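Local structure of spindle assembly abnormal protein 6 (4GFC) at residues F65-T70 and L138-G143; K103-N108 and F120-K125. The protein serves as the central scaffold of centrioles, its homodimers building the ninefold-symmetric cartwheel needed for centrosome duplication. The protein carries 1 engineered substitution. One frame throughout, in Å; residues are numbered along the deposited sequence.

Contact 1: residues F65-T70 and L138-G143; sequences FLFSET and LHAVRG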
loop_
_atom_site.group_PDB
_atom_site.type_symbol
_atom_site.label_atom_id
_atom_site.label_comp_id
_atom_site.label_asym_id
_atom_site.label_seq_id
_atom_site.Cartn_x
_atom_site.Cartn_y
_atom_site.Cartn_z
ATOM N N PHE A 65 -2.792 0.016 7.285
ATOM C CA PHE A 65 -3.580 -0.772 8.222
ATOM C C PHE A 65 -4.235 -1.933 7.506
ATOM O O PHE A 65 -5.209 -1.738 6.755
ATOM C CB PHE A 65 -4.624 0.078 8.941
ATOM C CG PHE A 65 -5.289 -0.651 10.085
ATOM C CD1 PHE A 65 -4.812 -0.523 11.385
ATOM C CD2 PHE A 65 -6.399 -1.477 9.863
ATOM C CE1 PHE A 65 -5.454 -1.165 12.446
ATOM C CE2 PHE A 65 -7.038 -2.123 10.928
ATOM C CZ PHE A 65 -6.557 -1.966 12.209
ATOM N N LEU A 66 -3.691 -3.149 7.755
ATOM C CA LEU A 66 -4.122 -4.405 7.159
ATOM C C LEU A 66 -3.665 -5.562 8.039
ATOM O O LEU A 66 -2.471 -5.873 8.086
ATOM C CB LEU A 66 -3.554 -4.528 5.728
ATOM C CG LEU A 66 -4.104 -5.639 4.800
ATOM C CD1 LEU A 66 -5.544 -5.354 4.392
ATOM C CD2 LEU A 66 -3.215 -5.788 3.542
ATOM N N PHE A 67 -4.620 -6.204 8.739
ATOM C CA PHE A 67 -4.378 -7.345 9.631
ATOM C C PHE A 67 -5.214 -8.548 9.237
ATOM O O PHE A 67 -6.350 -8.374 8.814
ATOM C CB PHE A 67 -4.672 -6.949 11.092
ATOM C CG PHE A 67 -3.719 -5.925 11.641
ATOM C CD1 PHE A 67 -2.572 -6.311 12.298
ATOM C CD2 PHE A 67 -3.949 -4.571 11.450
ATOM C CE1 PHE A 67 -1.693 -5.371 12.771
ATOM C CE2 PHE A 67 -3.051 -3.625 11.923
ATOM C CZ PHE A 67 -1.924 -4.032 12.563
ATOM N N SER A 68 -4.663 -9.757 9.379
ATOM C CA SER A 68 -5.283 -11.041 9.037
ATOM C C SER A 68 -4.908 -12.166 9.977
ATOM O O SER A 68 -3.885 -12.095 10.691
ATOM C CB SER A 68 -4.816 -11.499 7.661
ATOM O OG SER A 68 -5.350 -10.696 6.633
ATOM N N GLU A 69 -5.671 -13.258 9.869
ATOM C CA GLU A 69 -5.451 -14.546 10.510
ATOM C C GLU A 69 -6.268 -15.601 9.773
ATOM O O GLU A 69 -7.416 -15.356 9.364
ATOM C CB GLU A 69 -5.757 -14.549 12.010
ATOM C CG GLU A 69 -5.237 -15.786 12.743
ATOM C CD GLU A 69 -3.786 -16.199 12.558
ATOM O OE1 GLU A 69 -2.930 -15.721 13.336
ATOM O OE2 GLU A 69 -3.511 -17.034 11.665
ATOM N N THR A 70 -5.635 -16.751 9.557
ATOM C CA THR A 70 -6.205 -17.894 8.876
ATOM C C THR A 70 -6.296 -19.014 9.878
ATOM O O THR A 70 -5.287 -19.503 10.383
ATOM C CB THR A 70 -5.402 -18.267 7.623
ATOM O OG1 THR A 70 -5.462 -17.169 6.727
ATOM C CG2 THR A 70 -5.935 -19.504 6.927
ATOM N N LEU A 138 -4.653 -11.317 15.156
ATOM C CA LEU A 138 -4.405 -10.983 13.752
ATOM C C LEU A 138 -2.975 -10.482 13.555
ATOM O O LEU A 138 -2.447 -9.780 14.422
ATOM C CB LEU A 138 -5.387 -9.908 13.251
ATOM C CG LEU A 138 -6.921 -10.093 13.432
ATOM C CD1 LEU A 138 -7.647 -8.920 12.890
ATOM C CD2 LEU A 138 -7.439 -11.356 12.785
ATOM N N HIS A 139 -2.342 -10.806 12.417
ATOM C CA HIS A 139 -0.969 -10.339 12.165
ATOM C C HIS A 139 -0.952 -9.257 11.084
ATOM O O HIS A 139 -1.814 -9.278 10.202
ATOM C CB HIS A 139 -0.057 -11.510 11.778
ATOM C CG HIS A 139 -0.499 -12.280 10.565
ATOM N ND1 HIS A 139 -1.182 -13.481 10.676
ATOM C CD2 HIS A 139 -0.323 -12.007 9.249
ATOM C CE1 HIS A 139 -1.417 -13.882 9.433
ATOM N NE2 HIS A 139 -0.927 -13.026 8.542
ATOM N N ALA A 140 0.015 -8.323 11.143
ATOM C CA ALA A 140 0.145 -7.271 10.117
ATOM C C ALA A 140 0.471 -7.917 8.737
ATOM O O ALA A 140 1.383 -8.748 8.633
ATOM C CB ALA A 140 1.210 -6.241 10.517
ATOM N N VAL A 141 -0.314 -7.609 7.715
ATOM C CA VAL A 141 -0.089 -8.170 6.377
ATOM C C VAL A 141 1.012 -7.395 5.666
ATOM O O VAL A 141 0.913 -6.179 5.521
ATOM C CB VAL A 141 -1.381 -8.168 5.547
ATOM C CG1 VAL A 141 -1.140 -8.735 4.184
ATOM C CG2 VAL A 141 -2.479 -8.930 6.245
ATOM N N ARG A 142 2.044 -8.093 5.197
ATOM C CA ARG A 142 3.144 -7.444 4.476
ATOM C C ARG A 142 3.276 -8.082 3.069
ATOM O O ARG A 142 2.351 -8.765 2.601
ATOM C CB ARG A 142 4.457 -7.550 5.278
ATOM C CG ARG A 142 4.476 -6.914 6.669
ATOM C CD ARG A 142 4.442 -5.396 6.687
ATOM N NE ARG A 142 5.492 -4.806 5.873
ATOM C CZ ARG A 142 5.521 -3.527 5.520
ATOM N NH1 ARG A 142 4.572 -2.691 5.939
ATOM N NH2 ARG A 142 6.503 -3.067 4.759
ATOM N N GLY A 143 4.409 -7.854 2.407
ATOM C CA GLY A 143 4.701 -8.424 1.112
ATOM C C GLY A 143 3.632 -8.250 0.074
ATOM O O GLY A 143 2.970 -7.220 0.024
HETATM O O HOH W 1 -1.102 -13.815 13.797
#
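Phe67 and Ala140 face each other as a non-hydrogen-bonded antiparallel pair in the beta-sandwich of the SAS-6 head domain. The next pair, Ser68 with His139, is hydrogen-bonded. Strand 62-71 meets strand 132-140 here, just before the chain enters helix 143-163. The N-to-C directions of the two short strand segments make 135°, well short of exactly antiparallel, so the strands are markedly twisted. Ser68 N donates to His139 O at 3.0 Å, and His139 N returns a bond to Ser68 O. Past the pair, Val141 N reaches Leu66 O at 2.8 Å in an almost straight bond.

The tight part lies on the face of Phe67 and Ala140. The Phe67 ring leans obliquely over the backbone of 138-140, with CD1 near Ala140 N and CE1 3.8 Å from Ala140 CB. Phe67 CB packs 3.7 Å from Leu138 CB. Leu111 and Cys118 also touch Phe67, so the face belongs to the interior of the domain.

A separate patch lies past the strand pair. Leu66 CD2 sits 3.6 Å from Val141 CB, and Val141 CG2 meets Ser68 OG. Leu66 also reaches Leu146 and His149, joining the sheet to helix 143-163, which leads toward the coiled coil.

The looser side is polar and holds one modelled water. CG of His139 stands between its backbone N and carbonyl carbon (chi1 58°), which lays one ring face over Ser68 O. Glu69 OE1 comes near the ring plane at an edge, its carboxylate turned 75° from the ring. Glu69 OE2 accepts a bond from Thr70 N. The water joins the two side chains: it donates to Glu69 OE1 at 2.7 Å and is hydrogen-bonded to His139 ND1 at 3.1 Å.

Contact 2: residues K103-N108 and F120-K125; sequences KNTEIN and FELFSK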
loop_
_atom_site.group_PDB
_atom_site.type_symbol
_atom_site.label_atom_id
_atom_site.label_comp_id
_atom_site.label_asym_id
_atom_site.label_seq_id
_atom_site.Cartn_x
_atom_site.Cartn_y
_atom_site.Cartn_z
ATOM N N LYS A 103 -27.320 -5.304 17.077
ATOM C CA LYS A 103 -26.944 -3.920 17.408
ATOM C C LYS A 103 -26.135 -3.838 18.705
ATOM O O LYS A 103 -25.303 -2.941 18.839
ATOM C CB LYS A 103 -28.194 -3.032 17.530
ATOM C CG LYS A 103 -28.964 -2.838 16.222
ATOM C CD LYS A 103 -30.227 -2.015 16.445
ATOM C CE LYS A 103 -31.030 -1.806 15.186
ATOM N NZ LYS A 103 -32.154 -0.860 15.422
ATOM N N ASN A 104 -26.371 -4.779 19.642
ATOM C CA ASN A 104 -25.700 -4.883 20.943
ATOM C C ASN A 104 -24.299 -5.486 20.874
ATOM O O ASN A 104 -23.691 -5.683 21.918
ATOM C CB ASN A 104 -26.541 -5.760 21.882
ATOM C CG ASN A 104 -27.828 -5.146 22.337
ATOM O OD1 ASN A 104 -28.012 -3.925 22.322
ATOM N ND2 ASN A 104 -28.734 -5.991 22.785
ATOM N N THR A 105 -23.808 -5.826 19.672
ATOM C CA THR A 105 -22.496 -6.438 19.467
ATOM C C THR A 105 -21.437 -5.343 19.342
ATOM O O THR A 105 -21.621 -4.370 18.616
ATOM C CB THR A 105 -22.570 -7.404 18.269
ATOM O OG1 THR A 105 -23.225 -8.589 18.716
ATOM C CG2 THR A 105 -21.224 -7.766 17.676
ATOM N N GLU A 106 -20.332 -5.515 20.074
ATOM C CA GLU A 106 -19.179 -4.622 20.099
ATOM C C GLU A 106 -17.927 -5.296 19.512
ATOM O O GLU A 106 -17.657 -6.449 19.837
ATOM C CB GLU A 106 -18.897 -4.218 21.547
ATOM C CG GLU A 106 -19.757 -3.088 22.086
ATOM C CD GLU A 106 -19.059 -2.184 23.086
ATOM O OE1 GLU A 106 -17.941 -2.519 23.549
ATOM O OE2 GLU A 106 -19.627 -1.110 23.387
ATOM N N ILE A 107 -17.169 -4.592 18.663
ATOM C CA ILE A 107 -15.889 -5.082 18.114
ATOM C C ILE A 107 -14.743 -4.244 18.724
ATOM O O ILE A 107 -14.764 -3.012 18.665
ATOM C CB ILE A 107 -15.860 -5.097 16.555
ATOM C CG1 ILE A 107 -16.466 -6.397 16.007
ATOM C CG2 ILE A 107 -14.453 -4.921 15.989
ATOM C CD1 ILE A 107 -17.860 -6.298 15.683
ATOM N N ASN A 108 -13.761 -4.898 19.328
ATOM C CA ASN A 108 -12.651 -4.169 19.943
ATOM C C ASN A 108 -11.350 -4.677 19.360
ATOM O O ASN A 108 -11.147 -5.886 19.296
ATOM C CB ASN A 108 -12.689 -4.294 21.468
ATOM C CG ASN A 108 -14.023 -3.917 22.062
ATOM O OD1 ASN A 108 -14.631 -2.912 21.687
ATOM N ND2 ASN A 108 -14.528 -4.730 22.983
ATOM N N PHE A 120 -8.408 -8.947 17.884
ATOM C CA PHE A 120 -9.750 -8.573 17.419
ATOM C C PHE A 120 -10.755 -9.319 18.285
ATOM O O PHE A 120 -10.722 -10.544 18.316
ATOM C CB PHE A 120 -9.902 -8.910 15.931
ATOM C CG PHE A 120 -11.294 -8.853 15.365
ATOM C CD1 PHE A 120 -11.747 -7.715 14.708
ATOM C CD2 PHE A 120 -12.125 -9.961 15.415
ATOM C CE1 PHE A 120 -13.025 -7.670 14.154
ATOM C CE2 PHE A 120 -13.416 -9.912 14.873
ATOM C CZ PHE A 120 -13.861 -8.763 14.257
ATOM N N GLU A 121 -11.595 -8.591 19.035
ATOM C CA GLU A 121 -12.552 -9.141 19.987
ATOM C C GLU A 121 -13.986 -8.809 19.612
ATOM O O GLU A 121 -14.273 -7.678 19.211
ATOM C CB GLU A 121 -12.215 -8.513 21.319
ATOM C CG GLU A 121 -12.952 -9.011 22.551
ATOM C CD GLU A 121 -13.079 -7.928 23.604
ATOM O OE1 GLU A 121 -12.056 -7.275 23.926
ATOM O OE2 GLU A 121 -14.222 -7.678 24.044
ATOM N N LEU A 122 -14.891 -9.788 19.740
ATOM C CA LEU A 122 -16.321 -9.607 19.492
ATOM C C LEU A 122 -17.011 -9.691 20.868
ATOM O O LEU A 122 -16.849 -10.682 21.594
ATOM C CB LEU A 122 -16.816 -10.669 18.498
ATOM C CG LEU A 122 -18.321 -10.729 18.111
ATOM C CD1 LEU A 122 -18.647 -9.722 17.033
ATOM C CD2 LEU A 122 -18.637 -12.056 17.494
ATOM N N PHE A 123 -17.650 -8.613 21.291
ATOM C CA PHE A 123 -18.261 -8.616 22.603
ATOM C C PHE A 123 -19.737 -8.332 22.434
ATOM O O PHE A 123 -20.085 -7.370 21.761
ATOM C CB PHE A 123 -17.556 -7.607 23.560
ATOM C CG PHE A 123 -17.838 -7.782 25.041
ATOM C CD1 PHE A 123 -16.934 -8.425 25.868
ATOM C CD2 PHE A 123 -19.020 -7.312 25.606
ATOM C CE1 PHE A 123 -17.211 -8.609 27.233
ATOM C CE2 PHE A 123 -19.265 -7.442 26.984
ATOM C CZ PHE A 123 -18.362 -8.101 27.782
ATOM N N SER A 124 -20.600 -9.219 22.967
ATOM C CA SER A 124 -22.067 -9.111 22.946
ATOM C C SER A 124 -22.570 -8.452 24.255
ATOM O O SER A 124 -22.324 -8.977 25.343
ATOM C CB SER A 124 -22.712 -10.487 22.754
ATOM O OG SER A 124 -24.125 -10.451 22.926
ATOM N N LYS A 125 -23.282 -7.314 24.134
ATOM C CA LYS A 125 -23.839 -6.556 25.262
ATOM C C LYS A 125 -25.300 -6.984 25.619
ATOM O O LYS A 125 -25.912 -6.410 26.533
ATOM C CB LYS A 125 -23.775 -5.047 24.965
ATOM C CG LYS A 125 -22.370 -4.495 24.789
ATOM C CD LYS A 125 -21.584 -4.563 26.102
ATOM C CE LYS A 125 -20.256 -3.862 26.028
ATOM N NZ LYS A 125 -20.404 -2.380 25.988
#
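Asn108 and Glu121 form a hydrogen-bonded antiparallel pair, and Glu106 and Phe123 form the next one. In the first, Asn108 N donates to Glu121 O, and Glu121 N donates back to Asn108 O, each at 2.8 Å. In the second, Glu106 N bonds to Phe123 O and Phe123 N to Glu106 O. Beyond the strand ends, Lys125 N is satisfied by Asn104 O at 2.8 Å, with the donor tilted 32° from the carbonyl plane.

Side chains add further polar links, some of them weak. Asn108 ND2 gives a weak bond to Glu121 OE2 at 3.1 Å, the amide and carboxylate planes 76° apart. Lys125 folds back over Asn104 O through bends at chi2 and chi4. This brings NZ to Glu106 OE2 at 3.0 Å, a salt bridge whose hydrogen bond is weak. Asn104 ND2 is hydrogen-bonded to Thr126 OG1.

The other face carries Thr105, Ile107, Leu122 and Ser124 and is mostly apolar. Thr105 OG1 is bonded to His99 O of helix 92-101. Its methyl CG2, anti to the backbone N, turns instead to Leu122 CD1. Leu122 CD1 also lies 3.8 Å from Ile107 CD1. Phe120 CE1 approaches Ile107 CG2 at 3.6 Å, the ring set obliquely to the methyl. Leu100 packs against both Ile107 and Leu122, so helix 92-101 covers this face.

Paired backbone bonds, mostly polar groups on one face (with Phe123 among them) and mostly apolar ones on the other mark a broadly amphipathic beta hairpin, 105-111 with 117-124, in the SAS-6 head domain.

How the contacts relate
Both contacts pair antiparallel strands of one sheet. Strands 117-124 and 132-140 are neighbours in it, and Leu138 CD1 packs 3.8 Å from Phe120 CB, so the contacts touch although their centres are about 21 Å apart. Both are partly buried. Contact 1 is the more central and joins strands distant in sequence; contact 2 is a local hairpin. In each, one face packs apolar side chains inward and the other is more polar. There contact 1 uses a water bridge, contact 2 direct but weak charged and amide links. Only contact 1 reaches the second subunit, where Arg142 pairs with Asp144 of that subunit.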